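Local coordinates for chromosome replication initiation inhibitor protein (Agrobacterium tumefaciens, PDB 3FD3) that is a LysR-family protein that probably binds DNA to regulate transcription, here represented by its C-terminal substrate-binding (effector) domain, at residues 11-15 with 16-20. Sequence-based numbering, arbitrary orientation.
Sequences DSLGT and WFLDA
The indole of Trp16 has Thr15 OG1 at its edge, near the ring plane and 3.3 Å from CD1, while Ser12 OG approaches obliquely, 3.1 Å from NE1 in a weak, bent hydrogen bond (N-H...O 129°); the stronger partner of this hydroxyl is Asn9 OD1, to which it is hydrogen-bonded. The ring of Phe17 is met obliquely by Leu13 CD1, 3.9 Å from CD2, and that methyl also packs against Leu18 CG at 3.7 Å. With CG anti to the backbone N (chi1 -176°), Leu13 brings this methyl back to the second helix although its CB sets off away from it. The turn between two consecutive helices illustrates how one carbonyl can hold both the turn and the start of the next helix: Ser12 O accepts hydrogen bonds from Thr15 N and Phe17 N, which reach it from opposite faces of its plane, the latter at 3.0 Å. In this LysR substrate-binding domain, of periplasmic-binding-protein type, the turn joins helices 10-13 and 17-26, and Phe17 packs on strands 3-8, 31-36 and 53-56. Thr15 OG1 turns back to donate to Asp11 O at 2.8 Å. Across the bend, one water donates to Leu13 O and accepts from Leu18 N.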
# COMPACT_ATOMS: atom_id res chain seq x y z
N ASP A 11 -0.09 -3.50 7.57
CA ASP A 11 -0.56 -4.87 7.32
C ASP A 11 -2.06 -5.01 7.64
O ASP A 11 -2.76 -5.74 6.94
CB ASP A 11 0.28 -5.89 8.08
CG ASP A 11 1.70 -6.00 7.54
OD1 ASP A 11 1.91 -5.77 6.32
OD2 ASP A 11 2.63 -6.32 8.33
N SER A 12 -2.57 -4.30 8.64
CA SER A 12 -4.04 -4.29 8.86
C SER A 12 -4.77 -3.51 7.77
O SER A 12 -5.86 -3.94 7.32
CB SER A 12 -4.40 -3.76 10.24
OG SER A 12 -3.96 -4.64 11.26
N LEU A 13 -4.21 -2.39 7.33
CA LEU A 13 -4.82 -1.63 6.21
C LEU A 13 -4.86 -2.49 4.95
O LEU A 13 -5.80 -2.40 4.15
CB LEU A 13 -4.08 -0.31 5.95
CG LEU A 13 -4.67 0.60 4.88
CD1 LEU A 13 -6.11 0.96 5.28
CD2 LEU A 13 -3.79 1.83 4.73
N GLY A 14 -3.85 -3.33 4.74
CA GLY A 14 -3.81 -4.17 3.57
C GLY A 14 -4.71 -5.39 3.64
O GLY A 14 -4.82 -6.10 2.62
N THR A 15 -5.34 -5.65 4.80
CA THR A 15 -6.17 -6.80 5.02
C THR A 15 -7.60 -6.38 5.43
O THR A 15 -8.43 -6.09 4.54
CB THR A 15 -5.51 -7.82 5.99
OG1 THR A 15 -5.11 -7.17 7.20
CG2 THR A 15 -4.23 -8.49 5.31
N TRP A 16 -7.84 -6.23 6.73
CA TRP A 16 -9.18 -6.18 7.34
C TRP A 16 -9.66 -4.81 7.80
O TRP A 16 -10.86 -4.62 8.06
CB TRP A 16 -9.24 -7.15 8.53
CG TRP A 16 -8.38 -6.71 9.69
CD1 TRP A 16 -7.02 -6.89 9.85
CD2 TRP A 16 -8.81 -5.97 10.83
NE1 TRP A 16 -6.60 -6.33 11.03
CE2 TRP A 16 -7.67 -5.74 11.65
CE3 TRP A 16 -10.05 -5.49 11.25
CZ2 TRP A 16 -7.75 -5.05 12.86
CZ3 TRP A 16 -10.12 -4.82 12.44
CH2 TRP A 16 -8.98 -4.58 13.23
N PHE A 17 -8.76 -3.84 7.93
CA PHE A 17 -9.09 -2.59 8.63
C PHE A 17 -10.23 -1.81 7.96
O PHE A 17 -11.16 -1.35 8.66
CB PHE A 17 -7.83 -1.73 8.73
CG PHE A 17 -8.01 -0.37 9.38
CD1 PHE A 17 -7.98 -0.22 10.75
CD2 PHE A 17 -8.17 0.75 8.61
CE1 PHE A 17 -8.12 1.04 11.33
CE2 PHE A 17 -8.30 2.00 9.21
CZ PHE A 17 -8.28 2.12 10.55
N LEU A 18 -10.16 -1.68 6.63
CA LEU A 18 -11.18 -0.93 5.90
C LEU A 18 -12.51 -1.65 5.86
O LEU A 18 -13.55 -1.00 5.80
CB LEU A 18 -10.73 -0.59 4.47
CG LEU A 18 -9.64 0.46 4.39
CD1 LEU A 18 -9.23 0.70 2.90
CD2 LEU A 18 -10.10 1.75 5.07
N ASP A 19 -12.49 -2.98 5.94
CA ASP A 19 -13.73 -3.74 6.06
C ASP A 19 -14.47 -3.34 7.33
O ASP A 19 -15.69 -3.18 7.31
CB ASP A 19 -13.46 -5.25 6.06
CG ASP A 19 -14.73 -6.06 5.97
OD1 ASP A 19 -15.64 -5.70 5.19
OD2 ASP A 19 -14.83 -7.09 6.68
N ALA A 20 -13.74 -3.17 8.43
CA ALA A 20 -14.32 -2.70 9.69
C ALA A 20 -14.75 -1.23 9.63
O ALA A 20 -15.86 -0.89 10.01
CB ALA A 20 -13.29 -2.88 10.84
O HOH W 1 -8.28 -2.70 4.76
O HOH W 2 -10.39 -4.46 4.30